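Local atomic coordinates of M152 protein (Murid herpesvirus 1, PDB entry 4G59), a protein that is a viral MHC class I-like membrane glycoprotein that probably binds a host surface protein and so helps the cytomegalovirus evade immune recognition. Residues Thr24-Arg29 / Ser38-Gln43; Phe74-Arg79 / Gln150-Ser155; Val95-Arg100 / Cys108-Met113. One frame throughout, in Å; residues are numbered along the deposited sequence.

Interaction 1: residues Thr24-Arg29 / Ser38-Gln43; sequences TFISYR and SINLEQ
Phe-25 and Ile-39 bring their side chains together with matching first torsions: CG of Phe-25 (chi1 -65°) and CG1 of Ile-39 (chi1 -55°) each stand opposite the carbonyl carbon of their own residue. As cross-strand partners they leave the same face side by side, and these torsions set CD1 of the Phe-25 ring 3.6 Å from Ile-39 CG1, while its CE1 lies 3.7 Å from Ile-39 CD1. They form a non-hydrogen-bonded pair of an antiparallel hairpin, strands 22-31 and 34-40, within the floor of an MHC class I-like platform. Helix 68-89 lies over this face, sending Phe-73 against Phe-25 and Phe-74 against Ile-39.

Hydrogen-bonded pairs flank it on both sides, each closed by two backbone bonds. Thr-24 N reaches Asn-40 O at 2.8 Å, and Ile-26 N reaches Ser-38 O at the same length; their return bonds are longer. Between them Ile-39 CA approaches Thr-24 O at 3.2 Å as a CA-H...O contact.

On the face of Thr-24, Ile-26, Ser-38 and Asn-40, Ser-38 OG comes alongside Ile-26 CB at 3.5 Å. A water 3.1 Å from Ser-38 OG also bonds weakly to Ile-26 O. The Phe-25/Ile-39 pair is thus apolar and packed against a helix, whereas on the other face a water bonds to the serine hydroxyl beside the paired backbones.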
loop_
_atom_site.group_PDB
_atom_site.type_symbol
_atom_site.label_atom_id
_atom_site.label_comp_id
_atom_site.label_asym_id
_atom_site.label_seq_id
_atom_site.Cartn_x
_atom_site.Cartn_y
_atom_site.Cartn_z
ATOM N N THR B 24 15.748 -7.266 -1.965
ATOM C CA THR B 24 14.461 -7.946 -2.083
ATOM C C THR B 24 13.802 -7.609 -3.418
ATOM O O THR B 24 13.503 -6.431 -3.677
ATOM C CB THR B 24 13.524 -7.565 -0.931
ATOM O OG1 THR B 24 14.069 -8.062 0.292
ATOM C CG2 THR B 24 12.159 -8.201 -1.117
ATOM N N PHE B 25 13.576 -8.627 -4.263
ATOM C CA PHE B 25 12.915 -8.416 -5.552
ATOM C C PHE B 25 11.464 -8.823 -5.398
ATOM O O PHE B 25 11.174 -10.000 -5.101
ATOM C CB PHE B 25 13.566 -9.254 -6.647
ATOM C CG PHE B 25 14.990 -8.866 -6.958
ATOM C CD1 PHE B 25 15.281 -8.080 -8.059
ATOM C CD2 PHE B 25 16.045 -9.285 -6.148
ATOM C CE1 PHE B 25 16.581 -7.715 -8.352
ATOM C CE2 PHE B 25 17.358 -8.912 -6.445
ATOM C CZ PHE B 25 17.619 -8.122 -7.544
ATOM N N ILE B 26 10.544 -7.875 -5.585
ATOM C CA ILE B 26 9.128 -8.198 -5.399
ATOM C C ILE B 26 8.337 -8.133 -6.697
ATOM O O ILE B 26 8.471 -7.175 -7.473
ATOM C CB ILE B 26 8.455 -7.328 -4.325
ATOM C CG1 ILE B 26 9.019 -7.671 -2.944
ATOM C CG2 ILE B 26 6.969 -7.587 -4.271
ATOM C CD1 ILE B 26 8.714 -6.634 -1.898
ATOM N N SER B 27 7.530 -9.167 -6.943
ATOM C CA SER B 27 6.681 -9.198 -8.122
ATOM C C SER B 27 5.245 -9.519 -7.744
ATOM O O SER B 27 4.939 -10.570 -7.134
ATOM C CB SER B 27 7.217 -10.167 -9.169
ATOM O OG SER B 27 8.290 -9.580 -9.863
ATOM N N TYR B 28 4.378 -8.589 -8.114
ATOM C CA TYR B 28 2.966 -8.654 -7.801
ATOM C C TYR B 28 2.194 -8.686 -9.096
ATOM O O TYR B 28 2.187 -7.691 -9.858
ATOM C CB TYR B 28 2.570 -7.395 -7.022
ATOM C CG TYR B 28 1.074 -7.215 -6.812
ATOM C CD1 TYR B 28 0.262 -8.283 -6.458
ATOM C CD2 TYR B 28 0.483 -5.958 -6.925
ATOM C CE1 TYR B 28 -1.091 -8.117 -6.254
ATOM C CE2 TYR B 28 -0.884 -5.788 -6.711
ATOM C CZ TYR B 28 -1.657 -6.871 -6.379
ATOM O OH TYR B 28 -3.016 -6.705 -6.173
ATOM N N ARG B 29 1.537 -9.812 -9.348
ATOM C CA ARG B 29 0.647 -9.907 -10.491
ATOM C C ARG B 29 -0.755 -9.521 -10.072
ATOM O O ARG B 29 -1.391 -10.203 -9.267
ATOM C CB ARG B 29 0.635 -11.305 -11.091
ATOM C CG ARG B 29 -0.184 -11.357 -12.363
ATOM C CD ARG B 29 -0.258 -12.749 -12.934
ATOM N NE ARG B 29 -0.727 -12.689 -14.312
ATOM C CZ ARG B 29 -2.009 -12.710 -14.659
ATOM N NH1 ARG B 29 -2.965 -12.805 -13.732
ATOM N NH2 ARG B 29 -2.333 -12.637 -15.942
ATOM N N SER B 38 9.412 -4.304 -7.917
ATOM C CA SER B 38 10.172 -3.382 -7.078
ATOM C C SER B 38 11.375 -4.063 -6.464
ATOM O O SER B 38 11.337 -5.258 -6.143
ATOM C CB SER B 38 9.317 -2.846 -5.943
ATOM O OG SER B 38 8.986 -3.920 -5.089
ATOM N N ILE B 39 12.452 -3.298 -6.306
ATOM C CA ILE B 39 13.613 -3.783 -5.557
ATOM C C ILE B 39 13.859 -2.869 -4.354
ATOM O O ILE B 39 13.686 -1.642 -4.451
ATOM C CB ILE B 39 14.869 -3.770 -6.414
ATOM C CG1 ILE B 39 14.649 -4.562 -7.698
ATOM C CG2 ILE B 39 16.051 -4.306 -5.626
ATOM C CD1 ILE B 39 15.598 -4.162 -8.804
ATOM N N ASN B 40 14.262 -3.459 -3.226
ATOM C CA ASN B 40 14.696 -2.657 -2.094
ATOM C C ASN B 40 15.812 -3.363 -1.339
ATOM O O ASN B 40 16.059 -4.553 -1.553
ATOM C CB ASN B 40 13.514 -2.298 -1.175
ATOM C CG ASN B 40 12.916 -3.515 -0.484
ATOM O OD1 ASN B 40 13.338 -3.887 0.627
ATOM N ND2 ASN B 40 11.913 -4.142 -1.127
ATOM N N LEU B 41 16.503 -2.621 -0.484
ATOM C CA LEU B 41 17.575 -3.164 0.342
ATOM C C LEU B 41 16.990 -3.283 1.730
ATOM O O LEU B 41 15.897 -2.782 1.944
ATOM C CB LEU B 41 18.787 -2.228 0.313
ATOM C CG LEU B 41 19.459 -2.206 -1.053
ATOM C CD1 LEU B 41 20.664 -1.276 -1.062
ATOM C CD2 LEU B 41 19.899 -3.624 -1.406
ATOM N N GLU B 42 17.688 -3.927 2.659
ATOM C CA GLU B 42 17.083 -4.284 3.937
ATOM C C GLU B 42 16.594 -3.090 4.777
ATOM O O GLU B 42 15.565 -3.183 5.445
ATOM C CB GLU B 42 18.012 -5.182 4.759
ATOM C CG GLU B 42 17.325 -5.841 5.944
ATOM C CD GLU B 42 18.286 -6.623 6.812
ATOM O OE1 GLU B 42 19.472 -6.735 6.438
ATOM O OE2 GLU B 42 17.858 -7.128 7.869
ATOM N N GLN B 43 17.308 -1.972 4.751
ATOM C CA GLN B 43 16.840 -0.810 5.499
ATOM C C GLN B 43 16.373 0.344 4.576
ATOM O O GLN B 43 16.285 1.495 5.018
ATOM C CB GLN B 43 17.902 -0.347 6.509
ATOM C CG GLN B 43 17.991 -1.203 7.785
ATOM C CD GLN B 43 19.080 -2.285 7.741
ATOM O OE1 GLN B 43 19.862 -2.381 6.785
ATOM N NE2 GLN B 43 19.132 -3.103 8.791
HETATM O O HOH W 1 6.258 -5.000 -6.017
#

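Interaction 2: residues Phe74-Arg79 / Gln150-Ser155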
loop_
_atom_site.group_PDB
_atom_site.type_symbol
_atom_site.label_atom_id
_atom_site.label_comp_id
_atom_site.label_asym_id
_atom_site.label_seq_id
_atom_site.Cartn_x
_atom_site.Cartn_y
_atom_site.Cartn_z
ATOM N N PHE B 74 12.734 -9.829 -13.828
ATOM C CA PHE B 74 11.325 -9.466 -13.777
ATOM C C PHE B 74 10.582 -9.931 -15.009
ATOM O O PHE B 74 9.405 -10.300 -14.920
ATOM C CB PHE B 74 11.146 -7.956 -13.623
ATOM C CG PHE B 74 11.499 -7.441 -12.260
ATOM C CD1 PHE B 74 11.063 -8.105 -11.116
ATOM C CD2 PHE B 74 12.267 -6.281 -12.122
ATOM C CE1 PHE B 74 11.385 -7.627 -9.850
ATOM C CE2 PHE B 74 12.588 -5.786 -10.862
ATOM C CZ PHE B 74 12.156 -6.466 -9.728
ATOM N N VAL B 75 11.253 -9.881 -16.162
ATOM C CA VAL B 75 10.691 -10.459 -17.386
ATOM C C VAL B 75 10.414 -11.939 -17.166
ATOM O O VAL B 75 9.370 -12.446 -17.584
ATOM C CB VAL B 75 11.584 -10.203 -18.623
ATOM C CG1 VAL B 75 11.240 -11.163 -19.762
ATOM C CG2 VAL B 75 11.419 -8.767 -19.079
ATOM N N GLU B 76 11.320 -12.615 -16.463
ATOM C CA GLU B 76 11.103 -14.020 -16.133
ATOM C C GLU B 76 9.917 -14.192 -15.203
ATOM O O GLU B 76 9.104 -15.088 -15.416
ATOM C CB GLU B 76 12.352 -14.666 -15.532
ATOM C CG GLU B 76 12.132 -16.068 -14.928
ATOM C CD GLU B 76 11.638 -17.123 -15.934
ATOM O OE1 GLU B 76 11.678 -16.863 -17.155
ATOM O OE2 GLU B 76 11.206 -18.216 -15.498
ATOM N N GLN B 77 9.801 -13.336 -14.182
ATOM C CA GLN B 77 8.675 -13.456 -13.249
ATOM C C GLN B 77 7.352 -13.272 -13.980
ATOM O O GLN B 77 6.368 -13.910 -13.639
ATOM C CB GLN B 77 8.764 -12.464 -12.077
ATOM C CG GLN B 77 10.013 -12.578 -11.205
ATOM C CD GLN B 77 10.315 -13.990 -10.729
ATOM O OE1 GLN B 77 9.466 -14.671 -10.146
ATOM N NE2 GLN B 77 11.547 -14.425 -10.956
ATOM N N GLU B 78 7.329 -12.421 -14.997
ATOM C CA GLU B 78 6.086 -12.188 -15.715
ATOM C C GLU B 78 5.618 -13.448 -16.455
ATOM O O GLU B 78 4.445 -13.839 -16.364
ATOM C CB GLU B 78 6.199 -10.966 -16.636
ATOM C CG GLU B 78 6.260 -9.659 -15.861
ATOM C CD GLU B 78 6.075 -8.436 -16.716
ATOM O OE1 GLU B 78 6.385 -7.335 -16.225
ATOM O OE2 GLU B 78 5.597 -8.555 -17.860
ATOM N N ARG B 79 6.549 -14.079 -17.169
ATOM C CA ARG B 79 6.333 -15.391 -17.758
ATOM C C ARG B 79 5.967 -16.440 -16.700
ATOM O O ARG B 79 4.950 -17.119 -16.824
ATOM C CB ARG B 79 7.590 -15.848 -18.505
ATOM C CG ARG B 79 7.320 -16.943 -19.515
ATOM C CD ARG B 79 8.555 -17.759 -19.832
ATOM N NE ARG B 79 9.224 -18.268 -18.636
ATOM C CZ ARG B 79 8.835 -19.337 -17.951
ATOM N NH1 ARG B 79 7.768 -20.016 -18.334
ATOM N NH2 ARG B 79 9.506 -19.724 -16.876
ATOM N N GLN B 150 8.742 -22.488 -5.131
ATOM C CA GLN B 150 10.168 -22.452 -5.411
ATOM C C GLN B 150 10.545 -21.221 -6.219
ATOM O O GLN B 150 11.697 -20.795 -6.220
ATOM C CB GLN B 150 10.607 -23.713 -6.140
ATOM C CG GLN B 150 10.724 -24.905 -5.242
ATOM C CD GLN B 150 11.258 -26.092 -5.990
ATOM O OE1 GLN B 150 11.682 -25.972 -7.143
ATOM N NE2 GLN B 150 11.238 -27.251 -5.348
ATOM N N GLY B 151 9.564 -20.655 -6.903
ATOM C CA GLY B 151 9.797 -19.478 -7.700
ATOM C C GLY B 151 10.551 -19.895 -8.933
ATOM O O GLY B 151 10.778 -21.085 -9.137
ATOM N N SER B 152 10.934 -18.925 -9.751
ATOM C CA SER B 152 11.690 -19.207 -10.961
ATOM C C SER B 152 12.759 -18.137 -11.099
ATOM O O SER B 152 12.734 -17.160 -10.365
ATOM C CB SER B 152 10.747 -19.190 -12.168
ATOM O OG SER B 152 11.407 -19.485 -13.388
ATOM N N GLY B 153 13.712 -18.322 -12.010
ATOM C CA GLY B 153 14.602 -17.236 -12.429
ATOM C C GLY B 153 15.808 -16.882 -11.564
ATOM O O GLY B 153 16.580 -15.967 -11.910
ATOM N N ILE B 154 15.984 -17.592 -10.456
ATOM C CA ILE B 154 17.059 -17.291 -9.520
ATOM C C ILE B 154 18.460 -17.372 -10.137
ATOM O O ILE B 154 19.369 -16.634 -9.726
ATOM C CB ILE B 154 16.963 -18.164 -8.261
ATOM C CG1 ILE B 154 15.682 -17.832 -7.501
ATOM C CG2 ILE B 154 18.142 -17.930 -7.336
ATOM C CD1 ILE B 154 15.367 -18.817 -6.420
ATOM N N SER B 155 18.640 -18.235 -11.132
ATOM C CA SER B 155 19.921 -18.321 -11.833
ATOM C C SER B 155 20.343 -16.982 -12.446
ATOM O O SER B 155 21.539 -16.694 -12.558
ATOM C CB SER B 155 19.864 -19.371 -12.942
ATOM O OG SER B 155 19.768 -18.739 -14.214
#
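Glu-76 reaches across from helix 68-89 to Ser-152 and Gly-153, and its side chain can be followed outward atom by atom. CB leads away from the helix toward the loop, and CG, turned anti to the backbone N (chi1 170°), comes to 3.7 Å from Gly-153 CA, where there is no side chain to keep it off. A bend at chi2 (61°) then swings CD forward along the helix, toward Arg-79, and next to the Ser-152 hydroxyl. Of the two carboxylate oxygens, OE2 accepts the hydrogen bond from Ser-152 OG; the modelled 2.5 Å is very short, so its exact length is doubtful.

In an MHC class I-like platform the two long helical ridges flank a groove above the sheet. This contact joins one ridge, helix 68-89, to the loop that leads into helix 154-158 on the other.

Arg-79, one turn further on, grips the same carboxylate side-on, both of its bonds made on the syn side of the oxygens. Its NE donates to Glu-76 OE1 at 3.2 Å, and its NH2 makes the salt bridge to Glu-76 OE2 at 2.7 Å. Next to this, Gln-77 NE2 donates to Ser-152 O at 3.0 Å, approaching from above the carbonyl plane although the oxygen lies in the plane of the amide. Since that carbonyl can only accept, the bond sets which end of the amide is NE2; OE1 turns to the hydroxyl of Tyr-99.

Interaction 3: residues Val95-Arg100 / Cys108-Met113; sequences VVFEYR and CTVLQM
Val-110 and Tyr-99 sit at the apolar centre of this antiparallel beta hairpin, strands 95-103 and 106-114, part of the floor of the MHC class I-like platform. They are a non-hydrogen-bonded pair whose side chains stand side by side. The CG1 methyl of Val-110, anti to its backbone N (chi1 -173°), lies over the face of the Tyr-99 ring in a CH-pi contact, offset toward the rim, and CG2 rests 3.5 Å from Tyr-99 CD1. Ile-154 of helix 154-158 packs against both residues.

Next along the same face, Phe-97 turns its edge to Val-110, with CD1 of the ring 4.1 Å from Val-110 CG1. The flat of that ring is taken by Gln-112: its CG stands 3.9 Å from the ring centroid, 28° off the normal, a second CH-pi contact made by the aliphatic part of a polar side chain. Phe-80 of helix 68-89 meets Phe-97 edge-to-face, so the ring is held from the helix as well as from the neighbouring strand.

Three hydrogen-bonded pairs, Val-96 with Met-113, Glu-98 with Leu-111 and Arg-100 with Thr-109, alternate with these and give six backbone bonds. The central two are the mutual bonds of Glu-98 and Leu-111, each 2.7 Å from N to O. Toward the turn, Cys-108 forms a disulfide with Cys-101, tying the two strands covalently.

Val-96, Glu-98 and Arg-100 put their side chains on the opposite face, together with Thr-109, Leu-111 and Met-113. There Glu-98 runs out extended beside Leu-111, and Leu-111 CD1 comes 3.9 Å from its OE2. Met-113, bent at chi2 and chi3, crosses over to set its CE methyl 3.6 Å from Glu-98 OE1.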
loop_
_atom_site.group_PDB
_atom_site.type_symbol
_atom_site.label_atom_id
_atom_site.label_comp_id
_atom_site.label_asym_id
_atom_site.label_seq_id
_atom_site.Cartn_x
_atom_site.Cartn_y
_atom_site.Cartn_z
ATOM N N VAL B 95 -1.427 -12.375 -6.943
ATOM C CA VAL B 95 -0.440 -13.149 -6.196
ATOM C C VAL B 95 0.849 -12.342 -6.102
ATOM O O VAL B 95 1.132 -11.517 -6.989
ATOM C CB VAL B 95 -0.151 -14.525 -6.880
ATOM C CG1 VAL B 95 0.297 -14.345 -8.307
ATOM C CG2 VAL B 95 0.895 -15.303 -6.120
ATOM N N VAL B 96 1.627 -12.547 -5.037
ATOM C CA VAL B 96 2.943 -11.890 -4.944
ATOM C C VAL B 96 4.060 -12.906 -4.751
ATOM O O VAL B 96 3.922 -13.851 -3.968
ATOM C CB VAL B 96 3.018 -10.838 -3.777
ATOM C CG1 VAL B 96 4.353 -10.067 -3.806
ATOM C CG2 VAL B 96 1.861 -9.876 -3.829
ATOM N N PHE B 97 5.176 -12.692 -5.438
ATOM C CA PHE B 97 6.409 -13.423 -5.126
ATOM C C PHE B 97 7.502 -12.486 -4.637
ATOM O O PHE B 97 7.791 -11.459 -5.264
ATOM C CB PHE B 97 6.899 -14.226 -6.337
ATOM C CG PHE B 97 6.154 -15.511 -6.525
ATOM C CD1 PHE B 97 6.602 -16.685 -5.906
ATOM C CD2 PHE B 97 4.982 -15.555 -7.275
ATOM C CE1 PHE B 97 5.916 -17.879 -6.051
ATOM C CE2 PHE B 97 4.289 -16.768 -7.413
ATOM C CZ PHE B 97 4.768 -17.927 -6.798
ATOM N N GLU B 98 8.118 -12.862 -3.526
ATOM C CA GLU B 98 9.154 -12.050 -2.906
ATOM C C GLU B 98 10.466 -12.832 -2.840
ATOM O O GLU B 98 10.534 -13.883 -2.183
ATOM C CB GLU B 98 8.699 -11.698 -1.507
ATOM C CG GLU B 98 9.522 -10.672 -0.811
ATOM C CD GLU B 98 8.738 -10.014 0.296
ATOM O OE1 GLU B 98 7.566 -9.635 0.045
ATOM O OE2 GLU B 98 9.294 -9.899 1.410
ATOM N N TYR B 99 11.499 -12.341 -3.526
ATOM C CA TYR B 99 12.824 -12.951 -3.461
ATOM C C TYR B 99 13.761 -12.116 -2.593
ATOM O O TYR B 99 14.173 -11.026 -2.989
ATOM C CB TYR B 99 13.422 -13.081 -4.862
ATOM C CG TYR B 99 12.608 -13.925 -5.820
ATOM C CD1 TYR B 99 12.917 -15.267 -6.041
ATOM C CD2 TYR B 99 11.534 -13.380 -6.503
ATOM C CE1 TYR B 99 12.167 -16.035 -6.934
ATOM C CE2 TYR B 99 10.795 -14.122 -7.379
ATOM C CZ TYR B 99 11.108 -15.448 -7.602
ATOM O OH TYR B 99 10.346 -16.164 -8.493
ATOM N N ARG B 100 14.096 -12.607 -1.404
ATOM C CA ARG B 100 15.026 -11.876 -0.559
ATOM C C ARG B 100 16.412 -12.487 -0.739
ATOM O O ARG B 100 16.661 -13.606 -0.273
ATOM C CB ARG B 100 14.590 -11.918 0.898
ATOM C CG ARG B 100 15.369 -10.970 1.780
ATOM C CD ARG B 100 14.650 -10.706 3.098
ATOM N NE ARG B 100 15.571 -10.282 4.150
ATOM C CZ ARG B 100 16.318 -11.132 4.847
ATOM N NH1 ARG B 100 16.250 -12.434 4.592
ATOM N NH2 ARG B 100 17.134 -10.687 5.790
ATOM N N CYS B 108 19.054 -17.074 -1.588
ATOM C CA CYS B 108 17.710 -16.509 -1.694
ATOM C C CYS B 108 16.736 -17.118 -0.724
ATOM O O CYS B 108 16.852 -18.282 -0.351
ATOM C CB CYS B 108 17.159 -16.633 -3.109
ATOM S SG CYS B 108 17.643 -15.281 -4.151
ATOM N N THR B 109 15.779 -16.307 -0.301
ATOM C CA THR B 109 14.564 -16.811 0.323
ATOM C C THR B 109 13.395 -16.354 -0.547
ATOM O O THR B 109 13.302 -15.177 -0.910
ATOM C CB THR B 109 14.392 -16.296 1.756
ATOM O OG1 THR B 109 15.397 -16.882 2.587
ATOM C CG2 THR B 109 13.038 -16.691 2.298
ATOM N N VAL B 110 12.508 -17.283 -0.892
ATOM C CA VAL B 110 11.360 -16.940 -1.728
ATOM C C VAL B 110 10.068 -17.027 -0.923
ATOM O O VAL B 110 9.759 -18.066 -0.329
ATOM C CB VAL B 110 11.285 -17.839 -2.978
ATOM C CG1 VAL B 110 10.187 -17.373 -3.936
ATOM C CG2 VAL B 110 12.629 -17.854 -3.683
ATOM N N LEU B 111 9.315 -15.930 -0.900
ATOM C CA LEU B 111 8.002 -15.934 -0.264
ATOM C C LEU B 111 6.900 -15.786 -1.307
ATOM O O LEU B 111 7.070 -15.073 -2.298
ATOM C CB LEU B 111 7.895 -14.800 0.750
ATOM C CG LEU B 111 8.833 -14.837 1.941
ATOM C CD1 LEU B 111 8.728 -13.529 2.717
ATOM C CD2 LEU B 111 8.460 -15.989 2.817
ATOM N N GLN B 112 5.771 -16.443 -1.062
ATOM C CA GLN B 112 4.603 -16.371 -1.940
ATOM C C GLN B 112 3.439 -15.909 -1.080
ATOM O O GLN B 112 3.179 -16.506 -0.027
ATOM C CB GLN B 112 4.288 -17.756 -2.531
ATOM C CG GLN B 112 3.199 -17.787 -3.619
ATOM C CD GLN B 112 2.794 -19.219 -4.017
ATOM O OE1 GLN B 112 3.436 -20.199 -3.618
ATOM N NE2 GLN B 112 1.723 -19.335 -4.790
ATOM N N MET B 113 2.751 -14.848 -1.509
ATOM C CA MET B 113 1.583 -14.376 -0.773
ATOM C C MET B 113 0.336 -14.243 -1.638
ATOM O O MET B 113 0.407 -13.808 -2.798
ATOM C CB MET B 113 1.863 -13.048 -0.061
ATOM C CG MET B 113 2.953 -13.107 0.975
ATOM S SD MET B 113 4.563 -12.671 0.283
ATOM C CE MET B 113 5.293 -11.877 1.730
#

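In the fold
From the N terminus, interaction 1 closes first, pairing strand 22-31 with strand 34-40 around a short turn. The chain then passes through the outer strands of this half of the sheet and into helix 68-89, where interaction 2 opens. Before it can close, strands 95-103 and 106-114 form interaction 3, a hairpin lying wholly between residues 74-79 and 150-155. No two loops cross. The two hairpins meet within the sheet, since strands 22-31 and 95-103 are neighbours, with backbone bonds between Phe-25 and Tyr-99 and between Ser-27 and Phe-97. Tyr-99 also links the sheet to interaction 2: its hydroxyl bonds Gln-77 on helix 68-89 and the backbone N of Ser-152 in the loop.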